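Local coordinates for protein motility-associated killing factor MakB (Vibrio cholerae serotype O1, PDB 6W1W) that probably acts as one component of a tripartite cytotoxin, with a structure resembling those of alpha-pore-forming toxins, at residues L36-V41 with V49-R54; V197-G202 with V345-N350; S27-T32 with N268-F273; A154-A159 with T247-E252. One frame throughout, in Å; residues are numbered along the deposited sequence.

How the contacts relate
Contacts 1 and 3 lie about 20 Å apart between centres and adjoin in sequence: 27-32 belongs to helix 9-35, and the loop that follows, leading to helix 46-66, holds 36-41. Contact 3 is buried near the middle of the elongated chain, about 6 Å from its centre. Contact 4 lies on the surface, about 35 Å from that centre; it shares helix 251-270 with contact 3, their centres about 29 Å apart. Contact 2 joins two strands of the sheet, its centre about 17 Å from that of contact 1, whose loop bonds to strand 209-220 of the same sheet. A bound 1,2-ethanediol, probably from crystallisation, lies about 4 Å from the I199 side chain.

Contact 1: L36-V41 with V49-R54; sequences LFIGHV and VEVRSR
I38 and H40 meet R52 across a helix-loop-helix connection: the loop after helix 9-35 runs beside the early part of helix 46-66, within the elongated helical body of this protein, structurally similar to alpha-pore-forming toxins. The apolar part is small. I38 points at the helix and places its terminal CD1 3.6 Å from CG1 of V51, the two side chains crossing at about a right angle. Its other branch, CG2, is set opposite the backbone N by chi1 of -64° and reaches the aliphatic part of R52, 3.9 Å from CG. V51 also packs on L142 and I146 of helix 100-151, which ties the loop indirectly to that long helix. The polar part centres on R52, whose chain bends at chi3 (-41°), laying the guanidinium beside I38, G39 and H40. Its plane holds the carbonyl oxygen of I38 at the edge, while its NH1 forms a salt bridge with D44, just ahead of helix 46-66. Backbone bonds between F37 and S213 and between G39 and F211 tie the loop to strand 209-220. H40 brings one ring atom, CD2, over the centre of one guanidinium face, 3.2 Å above its plane; the two planes are 50° apart.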
loop_
_atom_site.group_PDB
_atom_site.type_symbol
_atom_site.label_atom_id
_atom_site.label_comp_id
_atom_site.label_asym_id
_atom_site.label_seq_id
_atom_site.Cartn_x
_atom_site.Cartn_y
_atom_site.Cartn_z
ATOM N N LEU A 36 2.873 15.963 -3.256
ATOM C CA LEU A 36 4.040 16.445 -3.988
ATOM C C LEU A 36 3.855 17.893 -4.428
ATOM O O LEU A 36 2.856 18.244 -5.060
ATOM C CB LEU A 36 4.305 15.553 -5.201
ATOM C CG LEU A 36 5.772 15.367 -5.601
ATOM C CD1 LEU A 36 5.935 14.215 -6.577
ATOM C CD2 LEU A 36 6.354 16.633 -6.188
ATOM N N PHE A 37 4.831 18.730 -4.082
ATOM C CA PHE A 37 4.861 20.141 -4.435
ATOM C C PHE A 37 6.208 20.451 -5.072
ATOM O O PHE A 37 7.241 19.960 -4.611
ATOM C CB PHE A 37 4.640 21.023 -3.195
ATOM C CG PHE A 37 4.704 22.503 -3.471
ATOM C CD1 PHE A 37 5.919 23.166 -3.521
ATOM C CD2 PHE A 37 3.544 23.238 -3.651
ATOM C CE1 PHE A 37 5.972 24.523 -3.768
ATOM C CE2 PHE A 37 3.592 24.600 -3.895
ATOM C CZ PHE A 37 4.807 25.242 -3.953
ATOM N N ILE A 38 6.200 21.259 -6.131
ATOM C CA ILE A 38 7.428 21.654 -6.817
ATOM C C ILE A 38 7.341 23.141 -7.132
ATOM O O ILE A 38 6.523 23.555 -7.963
ATOM C CB ILE A 38 7.679 20.849 -8.101
ATOM C CG1 ILE A 38 7.885 19.371 -7.769
ATOM C CG2 ILE A 38 8.888 21.403 -8.835
ATOM C CD1 ILE A 38 8.399 18.536 -8.910
ATOM N N GLY A 39 8.180 23.943 -6.472
ATOM C CA GLY A 39 8.250 25.368 -6.707
ATOM C C GLY A 39 9.281 25.721 -7.760
ATOM O O GLY A 39 9.687 24.890 -8.577
ATOM N N HIS A 40 9.720 26.978 -7.729
ATOM C CA HIS A 40 10.594 27.525 -8.756
ATOM C C HIS A 40 11.982 27.809 -8.193
ATOM O O HIS A 40 12.154 28.038 -6.990
ATOM C CB HIS A 40 10.000 28.807 -9.341
ATOM C CG HIS A 40 8.572 28.667 -9.769
ATOM N ND1 HIS A 40 7.514 29.011 -8.956
ATOM C CD2 HIS A 40 8.027 28.207 -10.919
ATOM C CE1 HIS A 40 6.379 28.777 -9.589
ATOM N NE2 HIS A 40 6.663 28.286 -10.783
ATOM N N VAL A 41 12.973 27.788 -9.084
ATOM C CA VAL A 41 14.345 28.145 -8.747
ATOM C C VAL A 41 14.642 29.540 -9.280
ATOM O O VAL A 41 13.727 30.301 -9.612
ATOM C CB VAL A 41 15.349 27.114 -9.296
ATOM C CG1 VAL A 41 15.008 25.734 -8.785
ATOM C CG2 VAL A 41 15.367 27.133 -10.819
ATOM N N VAL A 49 10.117 23.687 -15.528
ATOM C CA VAL A 49 8.741 23.964 -15.937
ATOM C C VAL A 49 8.117 22.711 -16.532
ATOM O O VAL A 49 6.934 22.420 -16.316
ATOM C CB VAL A 49 8.697 25.146 -16.925
ATOM C CG1 VAL A 49 7.257 25.541 -17.228
ATOM C CG2 VAL A 49 9.468 26.335 -16.371
ATOM N N GLU A 50 8.918 21.937 -17.268
ATOM C CA GLU A 50 8.455 20.657 -17.788
ATOM C C GLU A 50 8.155 19.677 -16.657
ATOM O O GLU A 50 7.160 18.944 -16.712
ATOM C CB GLU A 50 9.504 20.085 -18.742
ATOM C CG GLU A 50 9.025 18.927 -19.600
ATOM C CD GLU A 50 10.044 18.533 -20.650
ATOM O OE1 GLU A 50 10.296 19.340 -21.571
ATOM O OE2 GLU A 50 10.602 17.419 -20.549
ATOM N N VAL A 51 8.993 19.660 -15.618
ATOM C CA VAL A 51 8.802 18.707 -14.526
ATOM C C VAL A 51 7.553 19.050 -13.723
ATOM O O VAL A 51 6.797 18.160 -13.314
ATOM C CB VAL A 51 10.061 18.651 -13.639
ATOM C CG1 VAL A 51 9.722 18.186 -12.239
ATOM C CG2 VAL A 51 11.083 17.718 -14.251
ATOM N N ARG A 52 7.315 20.343 -13.486
ATOM C CA ARG A 52 6.114 20.752 -12.765
ATOM C C ARG A 52 4.859 20.286 -13.487
ATOM O O ARG A 52 3.898 19.835 -12.851
ATOM C CB ARG A 52 6.090 22.270 -12.590
ATOM C CG ARG A 52 6.000 22.738 -11.149
ATOM C CD ARG A 52 5.908 24.257 -11.059
ATOM N NE ARG A 52 6.795 24.915 -12.013
ATOM C CZ ARG A 52 8.100 25.090 -11.828
ATOM N NH1 ARG A 52 8.826 25.701 -12.751
ATOM N NH2 ARG A 52 8.679 24.652 -10.720
ATOM N N SER A 53 4.853 20.384 -14.818
ATOM C CA SER A 53 3.698 19.939 -15.589
ATOM C C SER A 53 3.489 18.439 -15.457
ATOM O O SER A 53 2.366 17.983 -15.220
ATOM C CB SER A 53 3.868 20.326 -17.056
ATOM O OG SER A 53 3.876 21.734 -17.199
ATOM N N ARG A 54 4.558 17.652 -15.595
ATOM C CA ARG A 54 4.398 16.203 -15.607
ATOM C C ARG A 54 4.032 15.637 -14.241
ATOM O O ARG A 54 3.505 14.521 -14.173
ATOM C CB ARG A 54 5.664 15.546 -16.149
ATOM C CG ARG A 54 6.129 16.169 -17.447
ATOM C CD ARG A 54 6.866 15.199 -18.344
ATOM N NE ARG A 54 7.399 15.891 -19.514
ATOM C CZ ARG A 54 7.940 15.285 -20.564
ATOM N NH1 ARG A 54 8.020 13.964 -20.606
ATOM N NH2 ARG A 54 8.399 16.006 -21.579
#

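Contact 2: V197-G202 with V345-N350; sequences VTISYG and VNTLNN
I199 and S200 pair with V345 and N346 as neighbouring parallel strands, the end-to-end directions of 197-202 and 345-348 being 7° apart. V345 N donates to T198 O at 2.6 Å, nearly in line with that carbonyl, and V345 O accepts from S200 N at 3.1 Å. Past the last bridge the chain leaves the sheet, but T347 still holds on. Its chi1 of 73° puts OG1 between the backbone N and the carbonyl carbon, where it can join its own N in bonding S200 O; both donors approach from the same face of that carbonyl, OG1 at 3.3 Å. The same torsion sends CG2 to the branch methyl of I199, 3.9 Å from its CG2. V345 has its CG2 beside CG1 of V197, 3.8 Å away. On the other face of the sheet, S200 and N346 lie side by side; N346 has CG opposite its backbone N, and OD1 accepts from N349 ND2 within the turn. L348 lays CD2 3.9 Å from G202 CA. Strand 209-220 flanks 197-202 on the side away from 345-350, with V197 and I199 bonded to G216 and F214, while I199, Y201 and T347 meet helix 157-176, and V345 and T347 also touch L239 of helix 233-245.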
loop_
_atom_site.group_PDB
_atom_site.type_symbol
_atom_site.label_atom_id
_atom_site.label_comp_id
_atom_site.label_asym_id
_atom_site.label_seq_id
_atom_site.Cartn_x
_atom_site.Cartn_y
_atom_site.Cartn_z
ATOM N N VAL A 197 4.350 12.096 7.373
ATOM C CA VAL A 197 5.666 12.699 7.549
ATOM C C VAL A 197 5.967 13.509 6.293
ATOM O O VAL A 197 6.324 12.957 5.248
ATOM C CB VAL A 197 6.743 11.645 7.814
ATOM C CG1 VAL A 197 8.091 12.310 8.019
ATOM C CG2 VAL A 197 6.363 10.804 9.005
ATOM N N THR A 198 5.822 14.825 6.400
ATOM C CA THR A 198 6.236 15.734 5.342
ATOM C C THR A 198 7.732 16.003 5.459
ATOM O O THR A 198 8.210 16.432 6.514
ATOM C CB THR A 198 5.457 17.041 5.436
ATOM O OG1 THR A 198 4.055 16.761 5.505
ATOM C CG2 THR A 198 5.752 17.920 4.231
ATOM N N ILE A 199 8.471 15.743 4.385
ATOM C CA ILE A 199 9.867 16.152 4.256
ATOM C C ILE A 199 9.911 17.295 3.252
ATOM O O ILE A 199 9.475 17.137 2.105
ATOM C CB ILE A 199 10.768 14.996 3.799
ATOM C CG1 ILE A 199 10.525 13.747 4.640
ATOM C CG2 ILE A 199 12.231 15.405 3.857
ATOM C CD1 ILE A 199 11.314 12.546 4.157
ATOM N N SER A 200 10.447 18.440 3.670
ATOM C CA SER A 200 10.415 19.648 2.853
ATOM C C SER A 200 11.838 20.059 2.501
ATOM O O SER A 200 12.589 20.526 3.364
ATOM C CB SER A 200 9.681 20.782 3.571
ATOM O OG SER A 200 10.585 21.667 4.204
ATOM N N TYR A 201 12.196 19.896 1.235
ATOM C CA TYR A 201 13.512 20.254 0.740
ATOM C C TYR A 201 13.500 21.696 0.247
ATOM O O TYR A 201 12.446 22.325 0.102
ATOM C CB TYR A 201 13.942 19.303 -0.379
ATOM C CG TYR A 201 13.862 17.842 0.012
ATOM C CD1 TYR A 201 12.670 17.129 -0.106
ATOM C CD2 TYR A 201 14.972 17.177 0.505
ATOM C CE1 TYR A 201 12.589 15.790 0.261
ATOM C CE2 TYR A 201 14.903 15.845 0.876
ATOM C CZ TYR A 201 13.713 15.154 0.752
ATOM O OH TYR A 201 13.657 13.826 1.126
ATOM N N GLY A 202 14.698 22.216 -0.011
ATOM C CA GLY A 202 14.872 23.580 -0.477
ATOM C C GLY A 202 16.237 23.744 -1.107
ATOM O O GLY A 202 17.103 22.874 -1.004
ATOM N N VAL A 345 9.637 17.264 8.578
ATOM C CA VAL A 345 11.094 17.188 8.600
ATOM C C VAL A 345 11.611 18.260 7.642
ATOM O O VAL A 345 11.733 18.032 6.436
ATOM C CB VAL A 345 11.597 15.793 8.215
ATOM C CG1 VAL A 345 13.103 15.708 8.380
ATOM C CG2 VAL A 345 10.907 14.727 9.043
ATOM N N ASN A 346 11.937 19.431 8.183
ATOM C CA ASN A 346 12.381 20.576 7.389
ATOM C C ASN A 346 13.900 20.513 7.227
ATOM O O ASN A 346 14.641 20.789 8.174
ATOM C CB ASN A 346 11.943 21.872 8.070
ATOM C CG ASN A 346 12.189 23.109 7.219
ATOM O OD1 ASN A 346 13.095 23.145 6.387
ATOM N ND2 ASN A 346 11.379 24.144 7.442
ATOM N N THR A 347 14.367 20.182 6.019
ATOM C CA THR A 347 15.794 19.961 5.801
ATOM C C THR A 347 16.583 21.237 5.534
ATOM O O THR A 347 17.812 21.223 5.670
ATOM C CB THR A 347 16.027 18.987 4.639
ATOM O OG1 THR A 347 15.737 19.638 3.396
ATOM C CG2 THR A 347 15.151 17.751 4.788
ATOM N N LEU A 348 15.931 22.332 5.150
ATOM C CA LEU A 348 16.661 23.588 5.031
ATOM C C LEU A 348 16.824 24.293 6.373
ATOM O O LEU A 348 17.428 25.370 6.422
ATOM C CB LEU A 348 15.985 24.519 4.009
ATOM C CG LEU A 348 14.527 24.960 4.170
ATOM C CD1 LEU A 348 14.422 26.478 4.128
ATOM C CD2 LEU A 348 13.638 24.340 3.095
ATOM N N ASN A 349 16.313 23.703 7.459
ATOM C CA ASN A 349 16.502 24.224 8.806
ATOM C C ASN A 349 17.020 23.183 9.790
ATOM O O ASN A 349 17.289 23.533 10.944
ATOM C CB ASN A 349 15.185 24.804 9.350
ATOM C CG ASN A 349 14.768 26.076 8.639
ATOM O OD1 ASN A 349 15.204 27.171 8.995
ATOM N ND2 ASN A 349 13.911 25.940 7.635
ATOM N N ASN A 350 17.166 21.924 9.371
ATOM C CA ASN A 350 17.482 20.794 10.249
ATOM C C ASN A 350 16.500 20.661 11.409
ATOM O O ASN A 350 16.824 20.062 12.434
ATOM C CB ASN A 350 18.912 20.875 10.784
ATOM C CG ASN A 350 19.923 20.241 9.849
ATOM O OD1 ASN A 350 19.562 19.509 8.924
ATOM N ND2 ASN A 350 21.200 20.504 10.097
#

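Contact 3: S27-T32 with N268-F273; sequences SNYDAT and NMSEEF
Y29 on helix 9-35 carries most of the contact, its ring meeting M269, S270 and F273. CG lies opposite the backbone N (chi1 175°), which carries the ring to these three residues at once. F273, which closes the type I turn begun at S270, brings an edge to one face of the tyrosine ring: the planes stand at 90° with centroids 5.7 Å apart, an offset edge-to-face pair in which CE1 of F273 lies 4.0 Å from CD2 of Y29. M269 works along the tyrosine's rim instead. Its CB sits near the ring plane, 3.9 Å from CD1 of Y29, and its sulfur is also at the edge, 5.4 Å from the centroid. The hydroxyl of S270 lies beside the phenol end, but its stronger partner is E139 of helix 100-151. L58 and M62 of helix 46-66 also pack on Y29. One helical turn on, T32 meets M269 tip to tip, with OG1 3.8 Å from SD. OG1 of T32 donates to N28 O at 2.7 Å, reaching it from the face opposite the one used by T32 N; A215 O is also within bonding distance, so the one proton is shared or alternates between the two. A Met-aromatic contact and an edge-to-face aromatic pair thus share one tyrosine, in the buried interior of the helical bundle.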
loop_
_atom_site.group_PDB
_atom_site.type_symbol
_atom_site.label_atom_id
_atom_site.label_comp_id
_atom_site.label_asym_id
_atom_site.label_seq_id
_atom_site.Cartn_x
_atom_site.Cartn_y
_atom_site.Cartn_z
ATOM N N SER A 27 -1.859 2.486 -0.872
ATOM C CA SER A 27 -2.858 3.507 -0.570
ATOM C C SER A 27 -2.237 4.852 -0.217
ATOM O O SER A 27 -2.925 5.878 -0.292
ATOM C CB SER A 27 -3.761 3.045 0.577
ATOM O OG SER A 27 -3.025 2.882 1.778
ATOM N N ASN A 28 -0.963 4.883 0.157
ATOM C CA ASN A 28 -0.291 6.141 0.447
ATOM C C ASN A 28 0.643 6.581 -0.671
ATOM O O ASN A 28 1.183 7.691 -0.611
ATOM C CB ASN A 28 0.462 6.045 1.779
ATOM C CG ASN A 28 -0.469 6.155 2.976
ATOM O OD1 ASN A 28 -0.902 7.249 3.339
ATOM N ND2 ASN A 28 -0.790 5.017 3.589
ATOM N N TYR A 29 0.836 5.749 -1.699
ATOM C CA TYR A 29 1.460 6.245 -2.922
ATOM C C TYR A 29 0.586 7.313 -3.562
ATOM O O TYR A 29 1.098 8.251 -4.187
ATOM C CB TYR A 29 1.706 5.105 -3.909
ATOM C CG TYR A 29 2.251 5.566 -5.243
ATOM C CD1 TYR A 29 3.613 5.761 -5.427
ATOM C CD2 TYR A 29 1.404 5.801 -6.323
ATOM C CE1 TYR A 29 4.119 6.184 -6.644
ATOM C CE2 TYR A 29 1.897 6.226 -7.543
ATOM C CZ TYR A 29 3.257 6.415 -7.699
ATOM O OH TYR A 29 3.762 6.835 -8.910
ATOM N N ASP A 30 -0.734 7.182 -3.416
ATOM C CA ASP A 30 -1.638 8.255 -3.805
ATOM C C ASP A 30 -1.373 9.508 -2.979
ATOM O O ASP A 30 -1.100 10.586 -3.526
ATOM C CB ASP A 30 -3.088 7.793 -3.656
ATOM C CG ASP A 30 -4.080 8.935 -3.770
ATOM O OD1 ASP A 30 -4.143 9.575 -4.842
ATOM O OD2 ASP A 30 -4.796 9.191 -2.780
ATOM N N ALA A 31 -1.426 9.371 -1.647
ATOM C CA ALA A 31 -1.201 10.509 -0.759
ATOM C C ALA A 31 0.148 11.165 -1.019
ATOM O O ALA A 31 0.263 12.396 -1.001
ATOM C CB ALA A 31 -1.303 10.066 0.698
ATOM N N THR A 32 1.183 10.356 -1.265
ATOM C CA THR A 32 2.473 10.907 -1.666
ATOM C C THR A 32 2.342 11.723 -2.948
ATOM O O THR A 32 2.974 12.777 -3.092
ATOM C CB THR A 32 3.492 9.778 -1.857
ATOM O OG1 THR A 32 3.561 8.971 -0.675
ATOM C CG2 THR A 32 4.881 10.334 -2.175
ATOM N N ASN A 268 10.631 3.321 -6.692
ATOM C CA ASN A 268 10.710 2.201 -5.760
ATOM C C ASN A 268 9.397 1.997 -5.022
ATOM O O ASN A 268 9.017 0.854 -4.735
ATOM C CB ASN A 268 11.848 2.416 -4.765
ATOM C CG ASN A 268 13.210 2.370 -5.424
ATOM O OD1 ASN A 268 14.016 3.287 -5.273
ATOM N ND2 ASN A 268 13.479 1.295 -6.156
ATOM N N MET A 269 8.699 3.087 -4.703
ATOM C CA MET A 269 7.388 2.967 -4.077
ATOM C C MET A 269 6.410 2.239 -4.990
ATOM O O MET A 269 5.619 1.409 -4.525
ATOM C CB MET A 269 6.853 4.351 -3.716
ATOM C CG MET A 269 6.000 4.410 -2.459
ATOM S SD MET A 269 5.667 6.124 -1.964
ATOM C CE MET A 269 7.252 6.908 -2.280
ATOM N N SER A 270 6.443 2.543 -6.295
ATOM C CA SER A 270 5.508 1.921 -7.225
ATOM C C SER A 270 5.782 0.435 -7.398
ATOM O O SER A 270 4.851 -0.331 -7.662
ATOM C CB SER A 270 5.561 2.616 -8.585
ATOM O OG SER A 270 4.969 3.901 -8.523
ATOM N N GLU A 271 7.039 0.002 -7.253
ATOM C CA GLU A 271 7.344 -1.417 -7.402
ATOM C C GLU A 271 6.715 -2.276 -6.311
ATOM O O GLU A 271 6.770 -3.506 -6.409
ATOM C CB GLU A 271 8.857 -1.639 -7.436
ATOM C CG GLU A 271 9.594 -0.843 -8.506
ATOM C CD GLU A 271 9.177 -1.194 -9.931
ATOM O OE1 GLU A 271 8.528 -2.243 -10.142
ATOM O OE2 GLU A 271 9.513 -0.416 -10.851
ATOM N N GLU A 272 6.126 -1.666 -5.280
ATOM C CA GLU A 272 5.332 -2.409 -4.313
ATOM C C GLU A 272 3.970 -2.803 -4.866
ATOM O O GLU A 272 3.310 -3.667 -4.278
ATOM C CB GLU A 272 5.164 -1.590 -3.028
ATOM C CG GLU A 272 6.488 -1.200 -2.364
ATOM C CD GLU A 272 7.361 -2.400 -2.021
ATOM O OE1 GLU A 272 6.859 -3.338 -1.364
ATOM O OE2 GLU A 272 8.546 -2.408 -2.418
ATOM N N PHE A 273 3.542 -2.194 -5.977
ATOM C CA PHE A 273 2.339 -2.654 -6.664
ATOM C C PHE A 273 2.504 -4.083 -7.168
ATOM O O PHE A 273 1.549 -4.869 -7.148
ATOM C CB PHE A 273 2.008 -1.736 -7.844
ATOM C CG PHE A 273 1.335 -0.446 -7.463
ATOM C CD1 PHE A 273 2.083 0.663 -7.084
ATOM C CD2 PHE A 273 -0.045 -0.327 -7.526
ATOM C CE1 PHE A 273 1.467 1.859 -6.751
ATOM C CE2 PHE A 273 -0.671 0.866 -7.194
ATOM C CZ PHE A 273 0.088 1.962 -6.804
#

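Contact 4: A154-A159 with T247-E252; sequences ASEEQA and TLASEE
E156 reaches across to S250, joining the starts of two helices at the surface: each residue stands at the N-cap position of its own helix, 157-176 and 251-270. CB points toward the other segment, and CG lies opposite the carbonyl carbon (chi1 -57°). From there the chain runs on extended, chi2 being 179°, and delivers the carboxylate carbon CD next to the serine. The two oxygens divide the work. OE2 accepts the backbone N-H of S250 at 2.9 Å, with 150° at the hydrogen; the donor arrives on the syn side and 16° out of the carboxylate plane. The same oxygen comes 3.5 Å from CA of A249. OE1 takes the hydroxyl OG of S250, though the modelled bond is too short for its length to be trusted. Beside this polar pair the backbones approach at A159 and A249, whose CB atoms lie 4.3 Å apart in a light apolar touch. Just beyond, A249 O accepts a bond from Q254 NE2 on helix 251-270. With the carboxylate receiving the N-H of an N-cap serine, and apparently its hydroxyl too, the negative charge sits near the amino end of helix 251-270, where the helix dipole would probably favour its ionised form.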
loop_
_atom_site.group_PDB
_atom_site.type_symbol
_atom_site.label_atom_id
_atom_site.label_comp_id
_atom_site.label_asym_id
_atom_site.label_seq_id
_atom_site.Cartn_x
_atom_site.Cartn_y
_atom_site.Cartn_z
ATOM N N ALA A 154 26.183 18.885 -16.372
ATOM C CA ALA A 154 27.076 17.745 -16.208
ATOM C C ALA A 154 28.377 18.088 -15.491
ATOM O O ALA A 154 29.028 17.181 -14.961
ATOM C CB ALA A 154 27.392 17.127 -17.570
ATOM N N SER A 155 28.773 19.364 -15.457
ATOM C CA SER A 155 29.990 19.743 -14.743
ATOM C C SER A 155 29.873 19.547 -13.237
ATOM O O SER A 155 30.887 19.655 -12.536
ATOM C CB SER A 155 30.352 21.199 -15.047
ATOM O OG SER A 155 29.383 22.089 -14.523
ATOM N N GLU A 156 28.675 19.255 -12.727
ATOM C CA GLU A 156 28.428 19.066 -11.303
ATOM C C GLU A 156 27.790 17.710 -11.023
ATOM O O GLU A 156 26.996 17.574 -10.090
ATOM C CB GLU A 156 27.545 20.183 -10.753
ATOM C CG GLU A 156 28.098 21.580 -10.960
ATOM C CD GLU A 156 27.179 22.659 -10.413
ATOM O OE1 GLU A 156 26.327 23.163 -11.174
ATOM O OE2 GLU A 156 27.303 23.003 -9.219
ATOM N N GLU A 157 28.129 16.697 -11.825
ATOM C CA GLU A 157 27.497 15.391 -11.668
ATOM C C GLU A 157 27.847 14.767 -10.323
ATOM O O GLU A 157 26.959 14.333 -9.579
ATOM C CB GLU A 157 27.901 14.466 -12.813
ATOM C CG GLU A 157 27.287 13.085 -12.683
ATOM C CD GLU A 157 27.717 12.134 -13.774
ATOM O OE1 GLU A 157 28.822 12.314 -14.328
ATOM O OE2 GLU A 157 26.944 11.197 -14.075
ATOM N N GLN A 158 29.141 14.715 -9.994
ATOM C CA GLN A 158 29.558 14.125 -8.725
ATOM C C GLN A 158 28.902 14.832 -7.547
ATOM O O GLN A 158 28.388 14.179 -6.630
ATOM C CB GLN A 158 31.078 14.168 -8.601
ATOM C CG GLN A 158 31.806 13.453 -9.727
ATOM C CD GLN A 158 33.296 13.308 -9.465
ATOM O OE1 GLN A 158 33.777 13.563 -8.358
ATOM N NE2 GLN A 158 34.037 12.895 -10.489
ATOM N N ALA A 159 28.887 16.170 -7.566
ATOM C CA ALA A 159 28.193 16.923 -6.525
ATOM C C ALA A 159 26.705 16.589 -6.477
ATOM O O ALA A 159 26.094 16.627 -5.402
ATOM C CB ALA A 159 28.393 18.425 -6.744
ATOM N N THR A 247 25.713 22.742 -0.310
ATOM C CA THR A 247 26.474 23.977 -0.344
ATOM C C THR A 247 27.612 23.934 -1.347
ATOM O O THR A 247 28.247 24.965 -1.584
ATOM C CB THR A 247 27.033 24.297 1.051
ATOM O OG1 THR A 247 27.868 23.217 1.495
ATOM C CG2 THR A 247 25.897 24.511 2.054
ATOM N N LEU A 248 27.874 22.775 -1.945
ATOM C CA LEU A 248 28.921 22.619 -2.940
ATOM C C LEU A 248 28.399 22.693 -4.368
ATOM O O LEU A 248 29.203 22.692 -5.306
ATOM C CB LEU A 248 29.645 21.285 -2.723
ATOM C CG LEU A 248 29.901 20.961 -1.248
ATOM C CD1 LEU A 248 30.306 19.508 -1.088
ATOM C CD2 LEU A 248 30.957 21.890 -0.668
ATOM N N ALA A 249 27.083 22.771 -4.551
ATOM C CA ALA A 249 26.454 22.724 -5.862
ATOM C C ALA A 249 25.680 24.008 -6.126
ATOM O O ALA A 249 25.268 24.715 -5.203
ATOM C CB ALA A 249 25.513 21.516 -5.979
ATOM N N SER A 250 25.476 24.292 -7.411
ATOM C CA SER A 250 24.761 25.485 -7.839
ATOM C C SER A 250 23.255 25.333 -7.606
ATOM O O SER A 250 22.751 24.263 -7.247
ATOM C CB SER A 250 25.042 25.770 -9.312
ATOM O OG SER A 250 24.749 24.632 -10.104
ATOM N N GLU A 251 22.532 26.433 -7.831
ATOM C CA GLU A 251 21.099 26.454 -7.549
ATOM C C GLU A 251 20.355 25.400 -8.362
ATOM O O GLU A 251 19.579 24.610 -7.811
ATOM C CB GLU A 251 20.531 27.843 -7.831
ATOM C CG GLU A 251 20.952 28.903 -6.832
ATOM C CD GLU A 251 19.761 29.590 -6.196
ATOM O OE1 GLU A 251 18.626 29.099 -6.388
ATOM O OE2 GLU A 251 19.961 30.617 -5.511
ATOM N N GLU A 252 20.574 25.379 -9.679
ATOM C CA GLU A 252 19.896 24.398 -10.519
ATOM C C GLU A 252 20.330 22.980 -10.174
ATOM O O GLU A 252 19.495 22.070 -10.099
ATOM C CB GLU A 252 20.158 24.691 -11.997
ATOM C CG GLU A 252 19.325 25.826 -12.567
ATOM C CD GLU A 252 19.290 25.814 -14.083
ATOM O OE1 GLU A 252 19.465 24.727 -14.678
ATOM O OE2 GLU A 252 19.083 26.892 -14.681
#